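PDB 6M6T: 4-alpha-glucanotransferase from Streptococcus agalactiae, which is an amylomaltase-family enzyme built on a TIM-barrel core, with glycan ligands bound in its pockets. Local coordinates for residues Lys115-Phe120 with His188-Tyr193; Asn68-Asp73 with Gly104-Arg109; Phe143-Ala148 with Glu183-His188. All blocks are in the same frame, centred on the assembly; numbering follows the deposited sequence.

Interaction 1 of 3, residues Lys115-Phe120 with His188-Tyr193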
loop_
_atom_site.group_PDB
_atom_site.type_symbol
_atom_site.label_atom_id
_atom_site.label_comp_id
_atom_site.label_asym_id
_atom_site.label_seq_id
_atom_site.Cartn_x
_atom_site.Cartn_y
_atom_site.Cartn_z
ATOM N N LYS A 115 -1.541 5.097 27.091
ATOM C CA LYS A 115 -0.815 4.588 28.256
ATOM C C LYS A 115 0.664 4.357 27.919
ATOM O O LYS A 115 1.562 4.768 28.674
ATOM C CB LYS A 115 -1.509 3.309 28.770
ATOM C CG LYS A 115 -0.967 2.705 30.071
ATOM C CD LYS A 115 -1.470 3.385 31.364
ATOM C CE LYS A 115 -2.879 2.945 31.784
ATOM N NZ LYS A 115 -3.114 1.475 31.673
ATOM N N ALA A 116 0.936 3.758 26.751
ATOM C CA ALA A 116 2.321 3.499 26.358
ATOM C C ALA A 116 3.102 4.788 26.103
ATOM O O ALA A 116 4.287 4.876 26.440
ATOM C CB ALA A 116 2.361 2.605 25.122
ATOM N N VAL A 117 2.470 5.795 25.495
ATOM C CA VAL A 117 3.169 7.051 25.221
ATOM C C VAL A 117 3.441 7.820 26.515
ATOM O O VAL A 117 4.525 8.401 26.696
ATOM C CB VAL A 117 2.368 7.884 24.203
ATOM C CG1 VAL A 117 2.949 9.289 24.068
ATOM C CG2 VAL A 117 2.326 7.173 22.841
ATOM N N LYS A 118 2.470 7.810 27.445
ATOM C CA LYS A 118 2.654 8.390 28.779
ATOM C C LYS A 118 3.801 7.724 29.524
ATOM O O LYS A 118 4.591 8.405 30.190
ATOM C CB LYS A 118 1.356 8.267 29.591
ATOM C CG LYS A 118 1.454 8.644 31.079
ATOM C CD LYS A 118 0.063 8.634 31.776
ATOM C CE LYS A 118 -0.489 10.057 32.060
ATOM N NZ LYS A 118 -1.047 10.779 30.855
ATOM N N ASN A 119 3.911 6.387 29.424
ATOM C CA ASN A 119 5.007 5.695 30.101
ATOM C C ASN A 119 6.334 5.883 29.382
ATOM O O ASN A 119 7.381 5.926 30.038
ATOM C CB ASN A 119 4.711 4.205 30.245
ATOM C CG ASN A 119 3.601 3.928 31.234
ATOM O OD1 ASN A 119 3.583 4.484 32.339
ATOM N ND2 ASN A 119 2.656 3.074 30.840
ATOM N N PHE A 120 6.323 5.984 28.044
ATOM C CA PHE A 120 7.566 6.240 27.322
ATOM C C PHE A 120 8.145 7.607 27.675
ATOM O O PHE A 120 9.368 7.748 27.798
ATOM C CB PHE A 120 7.365 6.145 25.811
ATOM C CG PHE A 120 8.501 6.769 25.027
ATOM C CD1 PHE A 120 9.681 6.065 24.812
ATOM C CD2 PHE A 120 8.413 8.074 24.548
ATOM C CE1 PHE A 120 10.739 6.637 24.117
ATOM C CE2 PHE A 120 9.470 8.647 23.863
ATOM C CZ PHE A 120 10.636 7.921 23.644
ATOM N N HIS A 188 1.187 11.915 19.081
ATOM C CA HIS A 188 1.288 11.429 17.705
ATOM C C HIS A 188 2.731 11.339 17.248
ATOM O O HIS A 188 3.078 10.446 16.460
ATOM C CB HIS A 188 0.516 12.334 16.759
ATOM C CG HIS A 188 -0.971 12.194 16.864
ATOM N ND1 HIS A 188 -1.661 11.135 16.312
ATOM C CD2 HIS A 188 -1.902 12.996 17.435
ATOM C CE1 HIS A 188 -2.954 11.288 16.546
ATOM N NE2 HIS A 188 -3.127 12.409 17.224
ATOM N N GLU A 189 3.580 12.246 17.735
ATOM C CA GLU A 189 5.018 12.093 17.521
ATOM C C GLU A 189 5.505 10.752 18.045
ATOM O O GLU A 189 6.231 10.018 17.357
ATOM C CB GLU A 189 5.789 13.217 18.205
ATOM C CG GLU A 189 6.226 14.295 17.248
ATOM C CD GLU A 189 6.242 15.681 17.869
ATOM O OE1 GLU A 189 6.767 15.856 19.005
ATOM O OE2 GLU A 189 5.691 16.588 17.209
ATOM N N VAL A 190 5.109 10.418 19.272
ATOM C CA VAL A 190 5.631 9.226 19.918
ATOM C C VAL A 190 5.079 7.976 19.241
ATOM O O VAL A 190 5.796 6.984 19.057
ATOM C CB VAL A 190 5.330 9.278 21.432
ATOM C CG1 VAL A 190 5.603 7.940 22.102
ATOM C CG2 VAL A 190 6.166 10.377 22.116
ATOM N N THR A 191 3.811 8.004 18.832
ATOM C CA THR A 191 3.307 6.850 18.095
ATOM C C THR A 191 4.049 6.679 16.773
ATOM O O THR A 191 4.317 5.544 16.362
ATOM C CB THR A 191 1.794 6.944 17.874
ATOM O OG1 THR A 191 1.454 8.187 17.237
ATOM C CG2 THR A 191 1.064 6.824 19.202
ATOM N N GLN A 192 4.436 7.777 16.112
ATOM C CA GLN A 192 5.253 7.621 14.905
ATOM C C GLN A 192 6.616 7.018 15.241
ATOM O O GLN A 192 7.146 6.192 14.477
ATOM C CB GLN A 192 5.404 8.960 14.173
ATOM C CG GLN A 192 4.172 9.395 13.337
ATOM C CD GLN A 192 3.606 8.290 12.435
ATOM O OE1 GLN A 192 4.257 7.834 11.488
ATOM N NE2 GLN A 192 2.377 7.874 12.721
ATOM N N TYR A 193 7.179 7.396 16.397
ATOM C CA TYR A 193 8.447 6.810 16.831
ATOM C C TYR A 193 8.309 5.306 17.043
ATOM O O TYR A 193 9.189 4.525 16.646
ATOM C CB TYR A 193 8.933 7.491 18.111
ATOM C CG TYR A 193 10.054 6.755 18.835
ATOM C CD1 TYR A 193 11.381 6.879 18.421
ATOM C CD2 TYR A 193 9.787 5.946 19.944
ATOM C CE1 TYR A 193 12.404 6.210 19.085
ATOM C CE2 TYR A 193 10.809 5.275 20.608
ATOM C CZ TYR A 193 12.112 5.409 20.174
ATOM O OH TYR A 193 13.125 4.747 20.829
#
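Val117 of segment Lys115-Phe120 and Val190 of segment His188-Tyr193 mark the crossing point of two helices, their CA atoms 6.2 Å apart. The axes of the two short segments pass almost at a right angle, 92°, 9.8 Å apart at their closest. A crossing this steep confines the interface to a compact patch that buries 256 Å², both sides summed. The main contributors lie three residues apart on each helix, Val117 with Phe120 and Val190 with Tyr193.

The two valine side chains run antiparallel, each alongside the other. Val117 CG2 reaches Val190 CG1 at 3.4 Å, while Val117 CG1 lies against Val190 CB. Thr191 adds its methyl beside Val117, CG2 to CG2 at 3.9 Å; its hydroxyl is turned back to its own helix, where Thr191 OG1 donates to His188 O at 2.9 Å. That carbonyl also accepts from Gln192 N on the same face of its plane. The hydroxyl is thus satisfied within its own helix, and the methyl faces Val117.

Both helices lie in the mainly helical stretch between barrel strands 43-45 and 212-217, consistent with an insertion on the TIM barrel. Within it, helix 126-134 borders the contact, with Met129 touching both aromatic residues and Leu130 touching Val190.

Beyond the valines, Phe120 has CG opposite the backbone N (chi1 164°), bringing its ring forward so that CD2 lies 3.7 Å from Val190 CG1. Its farther rim meets Tyr193, Phe120 CE1 to Tyr193 CE2 at 3.8 Å, and Tyr193 CD2 lies over one face of the phenylalanine. The ring planes are inclined by 33° and the centroids are 5.2 Å apart, an oblique aromatic pair, while Tyr193 also makes an edge-to-face pair with Phe133.

Interaction 2 of 3, residues Asn68-Asp73 with Gly104-Arg109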
loop_
_atom_site.group_PDB
_atom_site.type_symbol
_atom_site.label_atom_id
_atom_site.label_comp_id
_atom_site.label_asym_id
_atom_site.label_seq_id
_atom_site.Cartn_x
_atom_site.Cartn_y
_atom_site.Cartn_z
ATOM N N ASN A 68 0.783 3.974 9.578
ATOM C CA ASN A 68 -0.533 3.582 10.073
ATOM C C ASN A 68 -0.407 3.037 11.486
ATOM O O ASN A 68 0.183 1.975 11.706
ATOM C CB ASN A 68 -1.181 2.531 9.171
ATOM C CG ASN A 68 -2.391 1.871 9.810
ATOM O OD1 ASN A 68 -3.046 2.447 10.677
ATOM N ND2 ASN A 68 -2.691 0.654 9.379
ATOM N N THR A 69 -0.983 3.736 12.452
ATOM C CA THR A 69 -0.718 3.343 13.825
ATOM C C THR A 69 -1.412 2.050 14.225
ATOM O O THR A 69 -1.055 1.480 15.260
ATOM C CB THR A 69 -1.139 4.453 14.765
ATOM O OG1 THR A 69 -0.372 4.336 15.955
ATOM C CG2 THR A 69 -2.645 4.339 15.089
ATOM N N HIS A 70 -2.378 1.569 13.443
ATOM C CA HIS A 70 -3.041 0.319 13.793
ATOM C C HIS A 70 -2.085 -0.865 13.788
ATOM O O HIS A 70 -2.387 -1.899 14.384
ATOM C CB HIS A 70 -4.198 0.048 12.834
ATOM C CG HIS A 70 -5.337 1.001 12.988
ATOM N ND1 HIS A 70 -6.450 0.966 12.176
ATOM C CD2 HIS A 70 -5.538 2.011 13.868
ATOM C CE1 HIS A 70 -7.289 1.918 12.547
ATOM N NE2 HIS A 70 -6.758 2.569 13.569
ATOM N N LEU A 71 -0.945 -0.741 13.128
ATOM C CA LEU A 71 -0.034 -1.857 12.969
ATOM C C LEU A 71 0.975 -1.950 14.099
ATOM O O LEU A 71 1.769 -2.897 14.115
ATOM C CB LEU A 71 0.695 -1.762 11.621
ATOM C CG LEU A 71 -0.211 -1.554 10.413
ATOM C CD1 LEU A 71 0.545 -1.792 9.112
ATOM C CD2 LEU A 71 -1.412 -2.463 10.511
ATOM N N ILE A 72 0.964 -1.012 15.046
ATOM C CA ILE A 72 1.847 -1.116 16.204
ATOM C C ILE A 72 1.433 -2.305 17.066
ATOM O O ILE A 72 0.235 -2.570 17.272
ATOM C CB ILE A 72 1.844 0.199 16.998
ATOM C CG1 ILE A 72 2.906 1.128 16.415
ATOM C CG2 ILE A 72 2.099 -0.050 18.477
ATOM C CD1 ILE A 72 2.889 2.479 17.029
ATOM N N ASP A 73 2.422 -3.056 17.544
ATOM C CA ASP A 73 2.150 -4.284 18.273
ATOM C C ASP A 73 2.158 -4.009 19.765
ATOM O O ASP A 73 3.135 -3.471 20.300
ATOM C CB ASP A 73 3.167 -5.378 17.946
ATOM C CG ASP A 73 2.827 -6.699 18.621
ATOM O OD1 ASP A 73 1.690 -7.203 18.432
ATOM O OD2 ASP A 73 3.704 -7.220 19.341
ATOM N N GLY A 104 -14.377 1.278 14.931
ATOM C CA GLY A 104 -14.151 1.133 16.350
ATOM C C GLY A 104 -12.879 0.421 16.757
ATOM O O GLY A 104 -12.694 0.160 17.949
ATOM N N LEU A 105 -11.988 0.090 15.829
ATOM C CA LEU A 105 -10.689 -0.413 16.268
ATOM C C LEU A 105 -9.744 0.737 16.611
ATOM O O LEU A 105 -8.918 0.629 17.532
ATOM C CB LEU A 105 -10.089 -1.316 15.198
ATOM C CG LEU A 105 -8.671 -1.756 15.514
ATOM C CD1 LEU A 105 -8.528 -3.225 15.224
ATOM C CD2 LEU A 105 -7.697 -0.953 14.682
ATOM N N PHE A 106 -9.851 1.843 15.865
ATOM C CA PHE A 106 -9.214 3.085 16.290
ATOM C C PHE A 106 -9.765 3.523 17.634
ATOM O O PHE A 106 -9.036 4.073 18.467
ATOM C CB PHE A 106 -9.418 4.186 15.238
ATOM C CG PHE A 106 -8.515 5.382 15.429
ATOM C CD1 PHE A 106 -8.849 6.386 16.343
ATOM C CD2 PHE A 106 -7.319 5.492 14.718
ATOM C CE1 PHE A 106 -8.014 7.475 16.540
ATOM C CE2 PHE A 106 -6.477 6.583 14.908
ATOM C CZ PHE A 106 -6.830 7.576 15.819
ATOM N N GLU A 107 -11.064 3.300 17.848
ATOM C CA GLU A 107 -11.660 3.492 19.164
ATOM C C GLU A 107 -10.887 2.720 20.233
ATOM O O GLU A 107 -10.433 3.299 21.229
ATOM C CB GLU A 107 -13.135 3.065 19.121
ATOM C CG GLU A 107 -13.826 2.916 20.488
ATOM C CD GLU A 107 -14.947 1.859 20.501
ATOM O OE1 GLU A 107 -14.751 0.764 21.100
ATOM O OE2 GLU A 107 -16.027 2.129 19.912
ATOM N N LYS A 108 -10.687 1.415 20.023
ATOM C CA LYS A 108 -10.222 0.562 21.107
ATOM C C LYS A 108 -8.714 0.607 21.328
ATOM O O LYS A 108 -8.258 0.251 22.420
ATOM C CB LYS A 108 -10.664 -0.882 20.869
ATOM C CG LYS A 108 -12.171 -1.082 20.983
ATOM C CD LYS A 108 -12.530 -2.461 21.532
ATOM C CE LYS A 108 -14.043 -2.632 21.614
ATOM N NZ LYS A 108 -14.706 -2.186 20.356
ATOM N N ARG A 109 -7.921 1.019 20.342
ATOM C CA ARG A 109 -6.484 1.034 20.589
ATOM C C ARG A 109 -6.041 2.233 21.406
ATOM O O ARG A 109 -4.924 2.222 21.937
ATOM C CB ARG A 109 -5.705 1.024 19.275
ATOM C CG ARG A 109 -6.030 -0.136 18.372
ATOM C CD ARG A 109 -5.269 -0.018 17.065
ATOM N NE ARG A 109 -3.821 -0.156 17.235
ATOM C CZ ARG A 109 -3.195 -1.319 17.394
ATOM N NH1 ARG A 109 -3.888 -2.450 17.421
ATOM N NH2 ARG A 109 -1.877 -1.350 17.533
#
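His70 is gripped by the first turn of the helix that starts at Leu105, and this is the close-packed part of the contact. Leu105 CD2 sits over the imidazole in a CH-pi contact, 3.4 Å from the His70 ring centroid and 12° off the ring normal. At the edge of the same ring lies Phe106, a rim-to-rim pair whose centroids are 5.6 Å apart, with planes at 56°.

Arg109 flanks the histidine on its backbone side. Its chain bends at chi3 (66°), which lays the guanidinium across the turn: His70 O stands over the centre of one face, 3.1 Å above the plane, while Ile72 O lies at the edge and accepts from NH2. The bond is modelled too short to be taken at face value. The 3-10 segment 69-71 is preceded by an Asx turn, in which Asn68 OD1 accepts from His70 N.

The packing slackens toward Thr69, whose CG2 comes only within 4.4 Å of Phe106 CE2; both residues are partly exposed. Farther out, on the solvent side, exposed Glu107 pairs with Lys108 in a salt bridge within the helix and takes no part in the contact.

Around the contact, Asp73 caps helix 74-78, Phe74 of that helix touches Arg109, Leu113 of helix 105-122 touches Thr69 and Ile72, and Thr191 and Phe194 of helix 182-208 touch Thr69 and Ile72, respectively, in the loop that follows strand 43-45.

Interaction 3 of 3, residues Phe143-Ala148 with Glu183-His188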
loop_
_atom_site.group_PDB
_atom_site.type_symbol
_atom_site.label_atom_id
_atom_site.label_comp_id
_atom_site.label_asym_id
_atom_site.label_seq_id
_atom_site.Cartn_x
_atom_site.Cartn_y
_atom_site.Cartn_z
ATOM N N PHE A 143 2.960 16.759 10.838
ATOM C CA PHE A 143 1.906 15.759 10.729
ATOM C C PHE A 143 1.220 15.546 12.076
ATOM O O PHE A 143 0.002 15.333 12.136
ATOM C CB PHE A 143 2.466 14.437 10.203
ATOM C CG PHE A 143 1.639 13.252 10.595
ATOM C CD1 PHE A 143 0.519 12.911 9.854
ATOM C CD2 PHE A 143 1.958 12.497 11.731
ATOM C CE1 PHE A 143 -0.264 11.828 10.216
ATOM C CE2 PHE A 143 1.171 11.424 12.112
ATOM C CZ PHE A 143 0.060 11.084 11.356
ATOM N N ALA A 144 1.989 15.586 13.166
ATOM C CA ALA A 144 1.396 15.357 14.482
ATOM C C ALA A 144 0.466 16.507 14.855
ATOM O O ALA A 144 -0.602 16.297 15.452
ATOM C CB ALA A 144 2.494 15.161 15.531
ATOM N N GLU A 145 0.836 17.727 14.469
ATOM C CA GLU A 145 -0.058 18.855 14.676
ATOM C C GLU A 145 -1.287 18.735 13.788
ATOM O O GLU A 145 -2.393 19.057 14.219
ATOM C CB GLU A 145 0.674 20.175 14.428
ATOM C CG GLU A 145 1.797 20.419 15.415
ATOM C CD GLU A 145 2.694 21.584 15.038
ATOM O OE1 GLU A 145 2.247 22.437 14.238
ATOM O OE2 GLU A 145 3.845 21.643 15.552
ATOM N N PHE A 146 -1.122 18.264 12.552
ATOM C CA PHE A 146 -2.289 18.035 11.706
ATOM C C PHE A 146 -3.272 17.090 12.383
ATOM O O PHE A 146 -4.469 17.372 12.462
ATOM C CB PHE A 146 -1.855 17.483 10.350
ATOM C CG PHE A 146 -3.001 17.214 9.401
ATOM C CD1 PHE A 146 -3.495 18.224 8.586
ATOM C CD2 PHE A 146 -3.564 15.943 9.306
ATOM C CE1 PHE A 146 -4.534 17.981 7.701
ATOM C CE2 PHE A 146 -4.605 15.692 8.428
ATOM C CZ PHE A 146 -5.094 16.717 7.623
ATOM N N MET A 147 -2.777 15.963 12.888
ATOM C CA MET A 147 -3.661 15.009 13.554
ATOM C C MET A 147 -4.276 15.593 14.818
ATOM O O MET A 147 -5.433 15.298 15.138
ATOM C CB MET A 147 -2.908 13.718 13.887
ATOM C CG MET A 147 -2.529 12.902 12.663
ATOM S SD MET A 147 -3.920 12.392 11.614
ATOM C CE MET A 147 -5.179 11.977 12.846
ATOM N N ALA A 148 -3.531 16.426 15.538
ATOM C CA ALA A 148 -4.086 17.033 16.739
ATOM C C ALA A 148 -5.205 18.013 16.395
ATOM O O ALA A 148 -6.293 17.976 16.986
ATOM C CB ALA A 148 -2.975 17.724 17.527
ATOM N N GLU A 183 0.205 18.350 24.202
ATOM C CA GLU A 183 0.317 16.983 24.705
ATOM C C GLU A 183 -0.267 15.961 23.731
ATOM O O GLU A 183 0.298 14.871 23.545
ATOM C CB GLU A 183 -0.368 16.886 26.069
ATOM C CG GLU A 183 0.018 15.663 26.890
ATOM C CD GLU A 183 -1.189 14.977 27.520
ATOM O OE1 GLU A 183 -2.325 15.472 27.311
ATOM O OE2 GLU A 183 -0.999 13.945 28.217
ATOM N N VAL A 184 -1.381 16.296 23.077
ATOM C CA VAL A 184 -1.901 15.403 22.054
ATOM C C VAL A 184 -1.008 15.400 20.823
ATOM O O VAL A 184 -1.020 14.436 20.054
ATOM C CB VAL A 184 -3.349 15.783 21.696
ATOM C CG1 VAL A 184 -3.410 17.210 21.195
ATOM C CG2 VAL A 184 -3.924 14.808 20.672
ATOM N N ILE A 185 -0.240 16.466 20.600
ATOM C CA ILE A 185 0.732 16.444 19.514
ATOM C C ILE A 185 1.864 15.484 19.851
ATOM O O ILE A 185 2.230 14.610 19.045
ATOM C CB ILE A 185 1.271 17.859 19.231
ATOM C CG1 ILE A 185 0.189 18.778 18.677
ATOM C CG2 ILE A 185 2.433 17.812 18.232
ATOM C CD1 ILE A 185 0.636 20.236 18.634
ATOM N N LYS A 186 2.445 15.645 21.046
ATOM C CA LYS A 186 3.504 14.733 21.468
ATOM C C LYS A 186 3.040 13.280 21.406
ATOM O O LYS A 186 3.835 12.390 21.084
ATOM C CB LYS A 186 3.982 15.088 22.878
ATOM C CG LYS A 186 5.306 14.464 23.265
ATOM C CD LYS A 186 6.237 15.459 23.963
ATOM C CE LYS A 186 6.960 16.375 22.982
ATOM N NZ LYS A 186 7.648 15.618 21.903
ATOM N N TYR A 187 1.757 13.023 21.684
ATOM C CA TYR A 187 1.238 11.670 21.516
ATOM C C TYR A 187 1.530 11.134 20.114
ATOM O O TYR A 187 2.050 10.020 19.955
ATOM C CB TYR A 187 -0.266 11.630 21.804
ATOM C CG TYR A 187 -0.895 10.380 21.260
ATOM C CD1 TYR A 187 -1.395 10.336 19.951
ATOM C CD2 TYR A 187 -0.942 9.218 22.024
ATOM C CE1 TYR A 187 -1.935 9.179 19.421
ATOM C CE2 TYR A 187 -1.486 8.042 21.501
ATOM C CZ TYR A 187 -1.984 8.030 20.200
ATOM O OH TYR A 187 -2.531 6.882 19.664
ATOM N N HIS A 188 1.187 11.915 19.081
ATOM C CA HIS A 188 1.288 11.429 17.705
ATOM C C HIS A 188 2.731 11.339 17.248
ATOM O O HIS A 188 3.078 10.446 16.460
ATOM C CB HIS A 188 0.516 12.334 16.759
ATOM C CG HIS A 188 -0.971 12.194 16.864
ATOM N ND1 HIS A 188 -1.661 11.135 16.312
ATOM C CD2 HIS A 188 -1.902 12.996 17.435
ATOM C CE1 HIS A 188 -2.954 11.288 16.546
ATOM N NE2 HIS A 188 -3.127 12.409 17.224
#
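Ala144 and His188 bring segments Phe143-Ala148 and Glu183-His188 together, their CA atoms 5.1 Å apart where the axes of the two segments, at 124° to each other, approach to 8.1 Å. The contact packs helix 140-152 across the start of helix 182-208, both in the helical region between strands 43-45 and 212-217.

Small side chains on one helix permit this closeness. Ala144 and Ala148, one turn apart, both direct their CB at the partner. Ala144 CB lies 3.7 Å from His188 CB and also rests against the backbone of Ile185. Ala148 CB meets Ile185 CG1 at 3.5 Å, with Val184 CG1 as its second neighbour. Ile185 therefore bridges both alanines, CG2 serving Ala144 and CG1 serving Ala148, and its tip carries on to the aliphatic part of Glu145, where CD1 touches CG at 3.4 Å. The extended chain of Glu145 takes its carboxylate on to a salt bridge with Arg178.

At the other border the imidazole of His188 is held between two layers. Its chi1 of -73° carries the ring toward helix 140-152, and chi2 turns a face to Met147, whose CB stands 3.5 Å from the ring centroid and 8° off the normal, a CH-pi contact. The opposite face is covered by CD1 of Tyr187, the preceding residue, whose own ring makes a cation-pi contact with Arg110. NE2 of the histidine is hydrogen-bonded to Glu151 of helix 140-152.

The touching surfaces are thus mostly hydrocarbon, and the polar groups at their margins find partners beyond the two segments. For His188, an imidazole clamped on both faces and bonded at its rim to a carboxylate is likely to have little rotational freedom, and the nearby negative charge would be expected to favour its protonated form.

Overall arrangement
The three contacts lie within one helical region between barrel strands 43-45 and 212-217, all on the same side of the chain's centre. Helix 105-122 serves interaction 2 at its start and interaction 1 farther along; helix 182-208 joins interactions 1 and 3, which share His188 and have centres about 10 Å apart. Interaction 2 lies about 13 Å from interaction 1, centre to centre, and touches it through Ile72 and Thr69 on Thr191. Along the chain interaction 2 closes first, and interaction 3 is nested within the loop closed by interaction 1. Helix 182-208 thus packs against both helix 105-122 and helix 140-152, and then runs on to barrel strand 212-217.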